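Long-range contacts in flavodoxin (Lactobacillus reuteri, PDB 5VEG), which probably serves as a low-potential electron donor to redox enzymes, carrying FMN as its cofactor, and is associated with a bacterial microcompartment for 1,2-propanediol utilisation: residues T32-Y37 against T63-S68; T56-K61 against F168-V173. All coordinates share one frame; numbering follows the deposited sequence.

Interaction 1: residues T32-Y37 against T63-S68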
ATOM      1  N   THR A  32     -12.355   1.752  -9.173  1.00 35.35           N
ATOM      2  CA  THR A  32     -12.342   1.958  -7.736  1.00 33.60           C
ATOM      3  C   THR A  32     -10.998   1.512  -7.158  1.00 33.60           C
ATOM      4  O   THR A  32     -10.300   0.668  -7.734  1.00 30.95           O
ATOM      5  CB  THR A  32     -13.470   1.178  -7.047  1.00 29.79           C
ATOM      6  OG1 THR A  32     -13.288  -0.218  -7.296  1.00 32.19           O
ATOM      7  CG2 THR A  32     -14.834   1.610  -7.591  1.00 36.78           C
ATOM      8  N   ALA A  33     -10.653   2.084  -6.007  1.00 28.06           N
ATOM      9  CA  ALA A  33      -9.439   1.741  -5.288  1.00 28.01           C
ATOM     10  C   ALA A  33      -9.707   1.842  -3.798  1.00 29.99           C
ATOM     11  O   ALA A  33     -10.504   2.665  -3.345  1.00 36.78           O
ATOM     12  CB  ALA A  33      -8.263   2.652  -5.662  1.00 29.79           C
ATOM     13  N   HIS A  34      -9.042   0.983  -3.041  1.00 31.60           N
ATOM     14  CA  HIS A  34      -9.035   1.064  -1.589  1.00 29.70           C
ATOM     15  C   HIS A  34      -7.585   1.159  -1.131  1.00 27.33           C
ATOM     16  O   HIS A  34      -6.775   0.285  -1.453  1.00 25.72           O
ATOM     17  CB  HIS A  34      -9.745  -0.145  -0.976  1.00 28.47           C
ATOM     18  CG  HIS A  34     -10.231   0.088   0.421  1.00 34.84           C
ATOM     19  ND1 HIS A  34     -11.428  -0.413   0.893  1.00 30.79           N
ATOM     20  CD2 HIS A  34      -9.671   0.761   1.453  1.00 31.40           C
ATOM     21  CE1 HIS A  34     -11.582  -0.059   2.157  1.00 33.51           C
ATOM     22  NE2 HIS A  34     -10.531   0.657   2.520  1.00 35.98           N
ATOM     23  N   VAL A  35      -7.255   2.235  -0.411  1.00 31.98           N
ATOM     24  CA  VAL A  35      -5.925   2.438   0.168  1.00 28.06           C
ATOM     25  C   VAL A  35      -6.038   2.270   1.673  1.00 29.06           C
ATOM     26  O   VAL A  35      -6.762   3.025   2.335  1.00 33.37           O
ATOM     27  CB  VAL A  35      -5.344   3.819  -0.182  1.00 25.08           C
ATOM     28  CG1 VAL A  35      -4.011   4.026   0.513  1.00 28.71           C
ATOM     29  CG2 VAL A  35      -5.186   3.970  -1.687  1.00 27.85           C
ATOM     30  N   VAL A  36      -5.337   1.291   2.225  1.00 22.22           N
ATOM     31  CA  VAL A  36      -5.260   1.169   3.673  1.00 23.60           C
ATOM     32  C   VAL A  36      -3.865   1.581   4.120  1.00 25.25           C
ATOM     33  O   VAL A  36      -2.872   1.379   3.412  1.00 27.74           O
ATOM     34  CB  VAL A  36      -5.612  -0.242   4.189  1.00 31.37           C
ATOM     35  CG1 VAL A  36      -7.067  -0.605   3.809  1.00 36.61           C
ATOM     36  CG2 VAL A  36      -4.639  -1.269   3.660  1.00 33.81           C
ATOM     37  N   TYR A  37      -3.791   2.167   5.311  1.00 28.17           N
ATOM     38  CA  TYR A  37      -2.504   2.568   5.862  1.00 27.77           C
ATOM     39  C   TYR A  37      -2.385   2.083   7.293  1.00 30.66           C
ATOM     40  O   TYR A  37      -3.386   1.889   7.996  1.00 28.72           O
ATOM     41  CB  TYR A  37      -2.289   4.101   5.807  1.00 31.74           C
ATOM     42  CG  TYR A  37      -3.315   4.901   6.594  1.00 33.57           C
ATOM     43  CD1 TYR A  37      -3.121   5.194   7.945  1.00 34.45           C
ATOM     44  CD2 TYR A  37      -4.478   5.360   5.980  1.00 31.57           C
ATOM     45  CE1 TYR A  37      -4.069   5.910   8.661  1.00 33.72           C
ATOM     46  CE2 TYR A  37      -5.420   6.078   6.683  1.00 29.79           C
ATOM     47  CZ  TYR A  37      -5.216   6.346   8.016  1.00 30.88           C
ATOM     48  OH  TYR A  37      -6.161   7.064   8.700  1.00 30.27           O
ATOM     49  N   THR A  63     -11.448   4.679  -1.761  1.00 28.59           N
ATOM     50  CA  THR A  63     -11.717   4.530  -0.339  1.00 40.01           C
ATOM     51  C   THR A  63     -10.383   4.465   0.398  1.00 34.93           C
ATOM     52  O   THR A  63      -9.456   3.779  -0.048  1.00 31.16           O
ATOM     53  CB  THR A  63     -12.532   3.263  -0.072  1.00 41.87           C
ATOM     54  OG1 THR A  63     -13.662   3.232  -0.954  1.00 49.52           O
ATOM     55  CG2 THR A  63     -13.008   3.217   1.372  1.00 31.39           C
ATOM     56  N   GLU A  64     -10.281   5.192   1.504  1.00 29.22           N
ATOM     57  CA  GLU A  64      -9.072   5.213   2.314  1.00 34.95           C
ATOM     58  C   GLU A  64      -9.450   4.868   3.745  1.00 34.63           C
ATOM     59  O   GLU A  64     -10.399   5.439   4.286  1.00 37.31           O
ATOM     60  CB  GLU A  64      -8.384   6.583   2.258  1.00 33.81           C
ATOM     61  CG  GLU A  64      -7.044   6.629   3.000  1.00 35.85           C
ATOM     62  CD  GLU A  64      -6.330   7.983   2.912  1.00 41.48           C
ATOM     63  OE1 GLU A  64      -6.897   8.953   2.369  1.00 40.11           O
ATOM     64  OE2 GLU A  64      -5.185   8.072   3.394  1.00 40.44           O
ATOM     65  N   SER A  65      -8.715   3.943   4.359  1.00 27.67           N
ATOM     66  CA  SER A  65      -9.005   3.592   5.745  1.00 36.74           C
ATOM     67  C   SER A  65      -7.730   3.154   6.450  1.00 31.67           C
ATOM     68  O   SER A  65      -6.724   2.835   5.814  1.00 33.74           O
ATOM     69  CB  SER A  65     -10.071   2.488   5.827  1.00 34.67           C
ATOM     70  OG  SER A  65      -9.692   1.367   5.053  1.00 34.49           O
ATOM     71  N   GLU A  66      -7.775   3.156   7.777  1.00 31.39           N
ATOM     72  CA  GLU A  66      -6.673   2.641   8.582  1.00 28.15           C
ATOM     73  C   GLU A  66      -6.776   1.122   8.693  1.00 39.17           C
ATOM     74  O   GLU A  66      -7.873   0.553   8.722  1.00 34.82           O
ATOM     75  CB  GLU A  66      -6.681   3.270   9.979  1.00 32.39           C
ATOM     76  CG  GLU A  66      -5.410   3.018  10.814  1.00 27.78           C
ATOM     77  CD  GLU A  66      -5.566   1.832  11.740  1.00 33.12           C
ATOM     78  OE1 GLU A  66      -4.590   1.083  11.915  1.00 32.76           O
ATOM     79  OE2 GLU A  66      -6.679   1.630  12.283  1.00 38.71           O
ATOM     80  N   ILE A  67      -5.615   0.468   8.775  1.00 30.91           N
ATOM     81  CA  ILE A  67      -5.581  -0.981   8.594  1.00 34.20           C
ATOM     82  C   ILE A  67      -6.335  -1.701   9.711  1.00 34.64           C
ATOM     83  O   ILE A  67      -7.016  -2.700   9.464  1.00 31.53           O
ATOM     84  CB  ILE A  67      -4.126  -1.469   8.467  1.00 32.00           C
ATOM     85  CG1 ILE A  67      -4.078  -2.903   7.940  1.00 29.21           C
ATOM     86  CG2 ILE A  67      -3.358  -1.331   9.788  1.00 29.02           C
ATOM     87  CD1 ILE A  67      -2.746  -3.233   7.258  1.00 25.16           C
ATOM     88  N   SER A  68      -6.245  -1.208  10.945  1.00 37.57           N
ATOM     89  CA  SER A  68      -6.870  -1.926  12.050  1.00 39.86           C
ATOM     90  C   SER A  68      -8.388  -1.797  12.048  1.00 40.34           C
ATOM     91  O   SER A  68      -9.052  -2.596  12.712  1.00 39.78           O
ATOM     92  CB  SER A  68      -6.324  -1.444  13.392  1.00 40.49           C
ATOM     93  OG  SER A  68      -7.028  -0.298  13.834  1.00 37.25           O
TER
HETATM   94  O   HOH W   1     -13.497   2.787  -3.410  1.00 39.07           O
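H34 and S65 join imidazole to hydroxyl beside a parallel strand ladder: H34 NE2 meets S65 OG at 2.8 Å, near the ring plane and almost straight (161°), with either atom able to donate. CG of H34 lies anti to the backbone N (chi1 -158°), which carries the ring across toward the neighbouring strand. There T63 CG2 rests over one face, 3.8 Å from the ring centroid, in a CH-pi contact, while F75 meets the ring from outside the pair. S65 OG also bonds to T70 OG1 and touches V36 CG1 at 3.5 Å. With H34 replaced by an alanine, S65 OG would probably keep T70 but lose its imidazole partner, and a gap would open under the T63 methyl. The backbones alternate donors and acceptors, from T63 N to A33 O (2.7 Å) through to I67 N to Y37 O (2.8 Å).

On the other face V35 is buried under A48 and C52 of helix 43-56. With CG between the backbone N and the carbonyl carbon (chi1 61°), the partly exposed Y37 ring is turned across its strand partner, and E66 CA lies over its centre, 4.0 Å from the centroid. The looser side is at E64 and T63: E64 OE2 reaches Y37 CD2 only obliquely, at 3.8 Å, and beside the exposed T63 a water donates to A33 O and also meets T63 OG1. Within this right-handed beta-alpha-beta unit of the flavodoxin fold, main-chain bonds set the register, whereas the hydroxyl shared by H34 and T70 ties one strand's imidazole to the turn after the other.

Interaction 2: residues T56-K61 against F168-V173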
ATOM      1  N   THR A  56      -7.286   9.734  -7.294  1.00 40.24           N
ATOM      2  CA  THR A  56      -8.453  10.573  -7.554  1.00 47.83           C
ATOM      3  C   THR A  56      -8.233  11.459  -8.776  1.00 43.65           C
ATOM      4  O   THR A  56      -9.130  11.613  -9.612  1.00 43.65           O
ATOM      5  CB  THR A  56      -8.782  11.433  -6.333  1.00 43.24           C
ATOM      6  OG1 THR A  56      -9.155  10.596  -5.233  1.00 38.92           O
ATOM      7  CG2 THR A  56      -9.937  12.374  -6.645  1.00 51.63           C
ATOM      8  N   ASN A  57      -7.040  12.036  -8.911  1.00 43.71           N
ATOM      9  CA  ASN A  57      -6.770  12.864 -10.077  1.00 45.91           C
ATOM     10  C   ASN A  57      -6.604  12.055 -11.355  1.00 48.23           C
ATOM     11  O   ASN A  57      -6.515  12.653 -12.432  1.00 50.55           O
ATOM     12  CB  ASN A  57      -5.537  13.726  -9.828  1.00 46.24           C
ATOM     13  CG  ASN A  57      -5.787  14.790  -8.780  1.00 45.23           C
ATOM     14  OD1 ASN A  57      -6.804  14.760  -8.084  1.00 61.40           O
ATOM     15  ND2 ASN A  57      -4.857  15.726  -8.646  1.00 60.71           N
ATOM     16  N   LEU A  58      -6.563  10.726 -11.272  1.00 37.99           N
ATOM     17  CA  LEU A  58      -6.643   9.876 -12.451  1.00 37.55           C
ATOM     18  C   LEU A  58      -8.038   9.285 -12.631  1.00 40.98           C
ATOM     19  O   LEU A  58      -8.180   8.248 -13.286  1.00 42.74           O
ATOM     20  CB  LEU A  58      -5.599   8.756 -12.382  1.00 34.56           C
ATOM     21  CG  LEU A  58      -4.119   9.147 -12.476  1.00 42.82           C
ATOM     22  CD1 LEU A  58      -3.244   7.992 -12.042  1.00 40.13           C
ATOM     23  CD2 LEU A  58      -3.751   9.579 -13.887  1.00 41.48           C
ATOM     24  N   ASN A  59      -9.058   9.910 -12.029  1.00 40.01           N
ATOM     25  CA  ASN A  59     -10.471   9.538 -12.189  1.00 42.83           C
ATOM     26  C   ASN A  59     -10.773   8.177 -11.574  1.00 48.44           C
ATOM     27  O   ASN A  59     -11.509   7.375 -12.139  1.00 52.89           O
ATOM     28  CB  ASN A  59     -10.911   9.561 -13.657  1.00 43.02           C
ATOM     29  CG  ASN A  59     -10.593  10.876 -14.341  1.00 53.06           C
ATOM     30  OD1 ASN A  59     -10.899  11.946 -13.819  1.00 49.36           O
ATOM     31  ND2 ASN A  59      -9.962  10.800 -15.510  1.00 46.84           N
ATOM     32  N   VAL A  60     -10.207   7.912 -10.410  1.00 46.83           N
ATOM     33  CA  VAL A  60     -10.484   6.696  -9.660  1.00 40.91           C
ATOM     34  C   VAL A  60     -11.288   7.096  -8.430  1.00 40.83           C
ATOM     35  O   VAL A  60     -10.999   8.119  -7.801  1.00 40.70           O
ATOM     36  CB  VAL A  60      -9.170   5.976  -9.278  1.00 36.97           C
ATOM     37  CG1 VAL A  60      -9.437   4.767  -8.392  1.00 35.44           C
ATOM     38  CG2 VAL A  60      -8.426   5.559 -10.525  1.00 34.27           C
ATOM     39  N   LYS A  61     -12.313   6.315  -8.098  1.00 42.51           N
ATOM     40  CA  LYS A  61     -13.026   6.535  -6.845  1.00 42.00           C
ATOM     41  C   LYS A  61     -12.315   5.744  -5.757  1.00 42.35           C
ATOM     42  O   LYS A  61     -12.203   4.516  -5.858  1.00 35.92           O
ATOM     43  CB  LYS A  61     -14.502   6.154  -6.947  1.00 42.01           C
ATOM     44  CG  LYS A  61     -15.210   6.787  -8.135  1.00 59.50           C
ATOM     45  CD  LYS A  61     -16.034   5.777  -8.924  1.00 67.76           C
ATOM     46  CE  LYS A  61     -16.152   6.225 -10.371  1.00 66.36           C
ATOM     47  NZ  LYS A  61     -14.973   5.713 -11.126  1.00 64.80           N
ATOM     48  N   PHE A 168       3.685   5.568  -9.407  1.00 29.63           N
ATOM     49  CA  PHE A 168       3.024   4.448  -8.744  1.00 29.49           C
ATOM     50  C   PHE A 168       1.529   4.427  -9.066  1.00 28.48           C
ATOM     51  O   PHE A 168       1.019   3.445  -9.614  1.00 30.31           O
ATOM     52  CB  PHE A 168       3.293   4.574  -7.243  1.00 28.57           C
ATOM     53  CG  PHE A 168       2.670   3.510  -6.376  1.00 28.06           C
ATOM     54  CD1 PHE A 168       3.231   2.240  -6.284  1.00 23.94           C
ATOM     55  CD2 PHE A 168       1.592   3.824  -5.563  1.00 29.47           C
ATOM     56  CE1 PHE A 168       2.690   1.286  -5.450  1.00 24.85           C
ATOM     57  CE2 PHE A 168       1.032   2.872  -4.709  1.00 31.11           C
ATOM     58  CZ  PHE A 168       1.585   1.604  -4.644  1.00 27.08           C
ATOM     59  N   ALA A 169       0.826   5.533  -8.790  1.00 28.20           N
ATOM     60  CA  ALA A 169      -0.612   5.604  -9.068  1.00 32.73           C
ATOM     61  C   ALA A 169      -0.920   5.444 -10.554  1.00 34.29           C
ATOM     62  O   ALA A 169      -1.879   4.754 -10.923  1.00 34.76           O
ATOM     63  CB  ALA A 169      -1.182   6.925  -8.561  1.00 33.63           C
ATOM     64  N   GLU A 170      -0.141   6.106 -11.422  1.00 32.83           N
ATOM     65  CA  GLU A 170      -0.340   5.962 -12.860  1.00 33.01           C
ATOM     66  C   GLU A 170      -0.190   4.511 -13.292  1.00 34.50           C
ATOM     67  O   GLU A 170      -0.959   4.019 -14.128  1.00 40.04           O
ATOM     68  CB  GLU A 170       0.656   6.844 -13.621  1.00 42.19           C
ATOM     69  CG  GLU A 170       0.501   8.343 -13.387  1.00 48.57           C
ATOM     70  CD  GLU A 170       1.659   9.140 -13.969  1.00 56.79           C
ATOM     71  OE1 GLU A 170       2.000  10.211 -13.416  1.00 53.81           O
ATOM     72  OE2 GLU A 170       2.235   8.678 -14.979  1.00 55.34           O
ATOM     73  N   GLY A 171       0.800   3.810 -12.730  1.00 35.18           N
ATOM     74  CA  GLY A 171       0.990   2.407 -13.056  1.00 27.83           C
ATOM     75  C   GLY A 171      -0.202   1.547 -12.674  1.00 31.05           C
ATOM     76  O   GLY A 171      -0.616   0.670 -13.439  1.00 36.68           O
ATOM     77  N   LEU A 172      -0.763   1.779 -11.486  1.00 28.07           N
ATOM     78  CA  LEU A 172      -1.912   0.998 -11.041  1.00 27.72           C
ATOM     79  C   LEU A 172      -3.093   1.196 -11.984  1.00 33.86           C
ATOM     80  O   LEU A 172      -3.736   0.228 -12.402  1.00 31.86           O
ATOM     81  CB  LEU A 172      -2.304   1.390  -9.613  1.00 27.64           C
ATOM     82  CG  LEU A 172      -1.251   1.319  -8.494  1.00 31.77           C
ATOM     83  CD1 LEU A 172      -1.783   1.979  -7.228  1.00 24.40           C
ATOM     84  CD2 LEU A 172      -0.837  -0.123  -8.231  1.00 27.72           C
ATOM     85  N   VAL A 173      -3.376   2.452 -12.336  1.00 36.77           N
ATOM     86  CA  VAL A 173      -4.515   2.759 -13.201  1.00 36.17           C
ATOM     87  C   VAL A 173      -4.333   2.114 -14.567  1.00 39.12           C
ATOM     88  O   VAL A 173      -5.220   1.410 -15.063  1.00 39.28           O
ATOM     89  CB  VAL A 173      -4.706   4.282 -13.317  1.00 33.85           C
ATOM     90  CG1 VAL A 173      -5.857   4.608 -14.279  1.00 43.35           C
ATOM     91  CG2 VAL A 173      -4.986   4.878 -11.963  1.00 31.06           C
TER
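L58 places its CD1 methyl over one face of the peptide joining A169 to E170, the one flat group that it faces across the contact. The methyl stands off-centre, toward the edge that carries the carbonyl oxygen and the next alpha carbon: L58 CD1 is 3.7 Å from A169 O and 3.6 Å from E170 CA. The same oxygen accepts the helical bond from V173 N, so the leucine leans on a peptide already engaged in the helix. An extended second torsion (chi2 166°) sends CD1 outward from the turn to reach it.

The helix meets that methyl with several carbons. E170 CG approaches to 4.0 Å, with the glutamate chain running on extended toward its carboxylate, and A169 CB lies slightly farther off. V173 closes the contact with a single branch: its CG2 packs 3.6 Å from L58 CD1 and 3.8 Å from V60 CG2, the two valines sliding past each other in opposite directions. The side-chain contacts are apolar; the one polar atom met closely is A169 O.

L58 can present itself this way because helix 43-56 ends in a Schellman motif, with N59 at positive phi and a type I turn from T56 to N59, before the chain enters strand 60-66. A169 and V173 also lie on L55 of the helix that ends here, and V60 and V173 share L31 of the adjoining strand. On the same helix, F168 and L172 turn to the sheet at V82. Helix 159-176 therefore packs against one side of the parallel sheet, beside helix 43-56, with its C-terminal part facing the turn between that helix and strand 60-66.

How the interactions relate
Interactions 1 and 2 share strand 60-66, and their centres lie 14 Å apart. They meet where the two-strand ladder is still starting: A33 N lies 2.9 Å from K61 O, a probable hydrogen bond that carries the ladder of interaction 1 back into interaction 2, while A33 CB packs 3.6 Å from V60 CG1. Interaction 1 pairs the two strands of the beta-alpha-beta unit 31-38, 43-56, 60-66; interaction 2 sets helix 159-176 against its helix-to-strand turn. Interaction 1 runs toward the carboxyl ends of the strands, where parallel sheets of this fold hold their cofactor, and the Y37 side chain comes within about 7 Å of the bound FMN.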